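Local coordinates for protein SSD1 (Saccharomyces cerevisiae S288C, PDB 7AM1) that binds mRNA, including its 5' and 3' untranslated regions, and represses translation as a non-enzymatic pseudonuclease of the RNase II family, at residues L372-E377 with E531-D536; S527-K532 with Y657-A662. One frame throughout, in Å; residues are numbered along the deposited sequence.

Contact 1: residues L372-E377 with E531-D536; sequences LGWVSE and EKVKVD
L372 meets K534 where two loops of the RNB domain, the fold that is catalytic in active RNase II relatives, though SSD1 is a pseudonuclease, come together. The first loop joins strands 367-370 and 378-384, the second runs from helix 523-529 to helix 544-568, and side-chain carbon rather than any hydrogen bond links them. CB of L372 sits 3.5 Å from CG of K534, tighter than usual for two carbons, and the CA atoms of the pair are 5.6 Å apart. The K534 chain bends at its second and fourth torsions, and its NZ bonds back to the V535 carbonyl oxygen O at 3.0 Å, so the aliphatic part faces L372 while the ammonium turns to a carbonyl of its own loop, with weak hydrogen bonds to the carbonyls of L843 and H844. Two residues on, W374 directs its CB to within 3.4 Å of V533 CG1; the two side chains cross at about a right angle, and the methyl reaches CG and CD1 of the indole obliquely. V375 then sets CG2 above one face of this ring, offset toward its rim, and F421 meets it edge-to-face. E377 closes the segment and fixes the rotation of the indole: W374 NE1 donates to E377 OE2 at 3.2 Å, nearly straight at 168°, in the ring plane but from above the plane of the carboxylate.

Contact 2: residues S527-K532 with Y657-A662; sequences SLDDEK and YTHFTA
D529 and H659 face each other through a buried His-carboxylate hydrogen bond inside the RNB domain. NE2 of H659 donates to OD2 of D529 at 2.8 Å with an angle of 167°. The donor keeps the acceptor in the plane of its imidazole, yet reaches the oxygen on its syn side, 30° out of the carboxylate plane, and the two flat groups stand 81° apart. The backbone O of D529 also lies at the edge of the imidazole, 3.6 Å from CE1 of H659. Y657 brings the edge of its ring to the same carboxylate, CE2 being 3.7 Å from D529 OD2. One water joins this shell: it donates to D529 OD2 at 2.7 Å and lies 2.6 Å from Y657 OH, whose strongest polar partner is N557, and in the plane of the phenol, so a single oxygen of D529 gathers both the imidazole and the water.

A second shell holds these groups in place. D529 swings its CG opposite the backbone N, across to the histidine, and its other oxygen, OD1, takes a salt bridge from R575 and a hydrogen bond from H649. ND1 of H659 is bonded to Y636 OH, which leaves both ring nitrogens engaged and the imidazole fixed in rotation. With an asparagine here, the carboxylate charge would be gone and R575 would probably be left without its ionic mate in a buried setting. Farther out, D529 lies on helix 523-529, while the loop carrying Y657 and H659 leads into helix 668-681, whose D669 touches H659; helix 544-568 lies against Y657 through R554, and helix 689-725 reaches H659 through K703.

In the fold
Contacts 1 and 2 lie in one RNB domain, their centres 13 Å apart, and E531 and K532 belong to both: contact 2 draws on helix 523-529, and the chain runs straight on into the loop of contact 1. They also touch directly, where E377 OE1 packs 3.1 Å from A662 C and accepts a hydrogen bond from M664 N. Charged pairs run through the shared chain: D530 pairs with R665, R666 and K703, and E531 with R633 and K703, while V533 touches R665. These pairs probably help tie the polar centre of contact 2 to the more apolar meeting of loops in contact 1.

Contact 1: residues L372-E377 with E531-D536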
# COMPACT_ATOMS: atom_id res chain seq x y z
N LEU A 372 -9.08 -16.89 4.01
CA LEU A 372 -8.06 -17.91 3.78
C LEU A 372 -6.81 -17.65 4.60
O LEU A 372 -6.20 -16.58 4.51
CB LEU A 372 -7.70 -17.96 2.29
CG LEU A 372 -6.97 -19.22 1.84
CD1 LEU A 372 -7.38 -19.66 0.45
CD2 LEU A 372 -5.46 -18.94 1.89
N GLY A 373 -6.42 -18.65 5.39
CA GLY A 373 -5.22 -18.58 6.20
C GLY A 373 -5.38 -17.82 7.49
O GLY A 373 -4.40 -17.69 8.24
N TRP A 374 -6.57 -17.32 7.78
CA TRP A 374 -6.82 -16.46 8.93
C TRP A 374 -7.99 -17.02 9.72
O TRP A 374 -8.65 -17.98 9.31
CB TRP A 374 -7.07 -15.02 8.47
CG TRP A 374 -7.13 -14.01 9.57
CD1 TRP A 374 -8.16 -13.16 9.85
CD2 TRP A 374 -6.11 -13.74 10.54
NE1 TRP A 374 -7.84 -12.37 10.93
CE2 TRP A 374 -6.59 -12.71 11.37
CE3 TRP A 374 -4.84 -14.27 10.78
CZ2 TRP A 374 -5.85 -12.20 12.43
CZ3 TRP A 374 -4.10 -13.76 11.83
CH2 TRP A 374 -4.61 -12.73 12.64
N VAL A 375 -8.25 -16.42 10.88
CA VAL A 375 -9.35 -16.84 11.75
C VAL A 375 -10.67 -16.31 11.20
O VAL A 375 -10.72 -15.71 10.12
CB VAL A 375 -9.12 -16.34 13.19
CG1 VAL A 375 -7.81 -16.90 13.73
CG2 VAL A 375 -9.12 -14.82 13.24
N SER A 376 -11.76 -16.58 11.93
CA SER A 376 -13.05 -15.95 11.68
C SER A 376 -13.33 -14.98 12.82
O SER A 376 -13.43 -15.39 13.98
CB SER A 376 -14.17 -16.99 11.58
OG SER A 376 -15.44 -16.36 11.53
N GLU A 377 -13.45 -13.70 12.50
CA GLU A 377 -13.73 -12.70 13.52
C GLU A 377 -15.00 -11.91 13.25
O GLU A 377 -15.34 -11.03 14.04
CB GLU A 377 -12.54 -11.73 13.66
CG GLU A 377 -12.15 -10.93 12.43
CD GLU A 377 -10.87 -10.14 12.66
OE1 GLU A 377 -10.75 -9.53 13.75
OE2 GLU A 377 -9.98 -10.12 11.79
N GLU A 531 -5.39 -3.24 4.93
CA GLU A 531 -4.63 -4.22 4.18
C GLU A 531 -5.46 -5.47 3.95
O GLU A 531 -6.38 -5.79 4.71
CB GLU A 531 -3.34 -4.61 4.91
CG GLU A 531 -2.45 -3.43 5.28
CD GLU A 531 -2.87 -2.75 6.57
OE1 GLU A 531 -3.20 -1.54 6.52
OE2 GLU A 531 -2.86 -3.42 7.63
N LYS A 532 -5.10 -6.22 2.91
CA LYS A 532 -5.73 -7.50 2.65
C LYS A 532 -5.32 -8.50 3.72
O LYS A 532 -4.21 -8.45 4.26
CB LYS A 532 -5.32 -8.04 1.28
CG LYS A 532 -5.89 -7.30 0.08
CD LYS A 532 -5.53 -8.03 -1.21
CE LYS A 532 -6.19 -7.39 -2.41
NZ LYS A 532 -5.74 -8.04 -3.67
N VAL A 533 -6.24 -9.41 4.03
CA VAL A 533 -5.96 -10.54 4.92
C VAL A 533 -5.53 -11.71 4.05
O VAL A 533 -4.43 -12.25 4.22
CB VAL A 533 -7.20 -10.89 5.77
CG1 VAL A 533 -6.97 -12.18 6.55
CG2 VAL A 533 -7.54 -9.74 6.71
N LYS A 534 -6.38 -12.11 3.10
CA LYS A 534 -5.97 -13.03 2.05
C LYS A 534 -5.30 -12.20 0.97
O LYS A 534 -5.94 -11.37 0.33
CB LYS A 534 -7.17 -13.80 1.49
CG LYS A 534 -6.78 -15.04 0.69
CD LYS A 534 -6.35 -14.74 -0.73
CE LYS A 534 -5.68 -15.96 -1.38
NZ LYS A 534 -4.23 -16.09 -1.02
N VAL A 535 -4.01 -12.41 0.77
CA VAL A 535 -3.24 -11.56 -0.14
C VAL A 535 -3.22 -12.19 -1.52
O VAL A 535 -3.08 -13.41 -1.67
CB VAL A 535 -1.82 -11.33 0.39
CG1 VAL A 535 -1.14 -10.22 -0.38
CG2 VAL A 535 -1.84 -10.99 1.88
N ASP A 536 -3.33 -11.35 -2.54
CA ASP A 536 -3.23 -11.77 -3.93
C ASP A 536 -1.94 -11.26 -4.53
O ASP A 536 -1.38 -10.24 -4.10
CB ASP A 536 -4.41 -11.25 -4.75
CG ASP A 536 -5.74 -11.51 -4.09
OD1 ASP A 536 -6.06 -12.69 -3.87
OD2 ASP A 536 -6.45 -10.53 -3.79

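Contact 2: residues S527-K532 with Y657-A662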
# COMPACT_ATOMS: atom_id res chain seq x y z
N SER A 527 -7.06 0.03 -0.26
CA SER A 527 -5.76 -0.14 0.38
C SER A 527 -5.27 1.14 1.05
O SER A 527 -4.32 1.08 1.84
CB SER A 527 -4.71 -0.65 -0.63
OG SER A 527 -4.22 0.38 -1.46
N LEU A 528 -5.88 2.29 0.74
CA LEU A 528 -5.62 3.48 1.53
C LEU A 528 -6.14 3.35 2.95
O LEU A 528 -5.64 4.04 3.85
CB LEU A 528 -6.25 4.71 0.87
CG LEU A 528 -5.63 5.17 -0.45
CD1 LEU A 528 -6.53 6.21 -1.11
CD2 LEU A 528 -4.22 5.73 -0.23
N ASP A 529 -7.13 2.49 3.20
CA ASP A 529 -7.66 2.36 4.54
C ASP A 529 -7.18 1.12 5.28
O ASP A 529 -6.98 1.18 6.50
CB ASP A 529 -9.19 2.34 4.54
CG ASP A 529 -9.76 2.42 5.94
OD1 ASP A 529 -9.59 3.49 6.57
OD2 ASP A 529 -10.34 1.42 6.42
N ASP A 530 -6.94 0.02 4.58
CA ASP A 530 -6.72 -1.25 5.26
C ASP A 530 -5.87 -2.14 4.36
O ASP A 530 -5.64 -1.83 3.19
CB ASP A 530 -8.08 -1.90 5.58
CG ASP A 530 -8.01 -2.87 6.74
OD1 ASP A 530 -6.97 -2.95 7.42
OD2 ASP A 530 -9.03 -3.58 6.95
N GLU A 531 -5.39 -3.24 4.93
CA GLU A 531 -4.63 -4.22 4.18
C GLU A 531 -5.46 -5.47 3.95
O GLU A 531 -6.38 -5.79 4.71
CB GLU A 531 -3.34 -4.61 4.91
CG GLU A 531 -2.45 -3.43 5.28
CD GLU A 531 -2.87 -2.75 6.57
OE1 GLU A 531 -3.20 -1.54 6.52
OE2 GLU A 531 -2.86 -3.42 7.63
N LYS A 532 -5.10 -6.22 2.91
CA LYS A 532 -5.73 -7.50 2.65
C LYS A 532 -5.32 -8.50 3.72
O LYS A 532 -4.21 -8.45 4.26
CB LYS A 532 -5.32 -8.04 1.28
CG LYS A 532 -5.89 -7.30 0.08
CD LYS A 532 -5.53 -8.03 -1.21
CE LYS A 532 -6.19 -7.39 -2.41
NZ LYS A 532 -5.74 -8.04 -3.67
N TYR A 657 -15.57 8.02 10.69
CA TYR A 657 -15.20 6.62 10.52
C TYR A 657 -14.31 6.22 11.68
O TYR A 657 -13.73 7.06 12.37
CB TYR A 657 -14.50 6.40 9.17
CG TYR A 657 -14.50 4.97 8.67
CD1 TYR A 657 -15.69 4.31 8.39
CD2 TYR A 657 -13.30 4.28 8.45
CE1 TYR A 657 -15.70 3.01 7.93
CE2 TYR A 657 -13.31 2.97 7.99
CZ TYR A 657 -14.52 2.34 7.73
OH TYR A 657 -14.55 1.05 7.27
N THR A 658 -14.21 4.91 11.89
CA THR A 658 -13.22 4.33 12.78
C THR A 658 -13.07 2.86 12.42
O THR A 658 -13.65 2.38 11.43
CB THR A 658 -13.61 4.49 14.26
OG1 THR A 658 -12.49 4.11 15.07
CG2 THR A 658 -14.81 3.64 14.62
N HIS A 659 -12.29 2.14 13.22
CA HIS A 659 -12.02 0.72 12.99
C HIS A 659 -12.51 -0.10 14.17
O HIS A 659 -12.01 0.06 15.29
CB HIS A 659 -10.53 0.49 12.73
CG HIS A 659 -10.14 0.65 11.30
ND1 HIS A 659 -8.84 0.51 10.86
CD2 HIS A 659 -10.88 0.91 10.20
CE1 HIS A 659 -8.80 0.70 9.56
NE2 HIS A 659 -10.02 0.94 9.13
N PHE A 660 -13.46 -0.98 13.89
CA PHE A 660 -14.13 -1.80 14.89
C PHE A 660 -14.24 -3.27 14.49
O PHE A 660 -14.34 -4.12 15.38
CB PHE A 660 -15.54 -1.22 15.16
CG PHE A 660 -16.52 -2.17 15.81
CD1 PHE A 660 -16.65 -2.21 17.19
CD2 PHE A 660 -17.35 -2.96 15.04
CE1 PHE A 660 -17.57 -3.06 17.79
CE2 PHE A 660 -18.27 -3.82 15.63
CZ PHE A 660 -18.38 -3.86 17.00
N THR A 661 -14.14 -3.59 13.20
CA THR A 661 -14.54 -4.89 12.67
C THR A 661 -13.41 -5.92 12.59
O THR A 661 -13.66 -7.03 12.11
CB THR A 661 -15.15 -4.73 11.26
OG1 THR A 661 -14.33 -3.86 10.47
CG2 THR A 661 -16.58 -4.16 11.33
N ALA A 662 -12.20 -5.61 13.04
CA ALA A 662 -11.06 -6.53 12.89
C ALA A 662 -10.16 -6.49 14.12
O ALA A 662 -8.95 -6.24 14.01
CB ALA A 662 -10.28 -6.22 11.61
O HOH W 1 -12.43 -0.21 6.61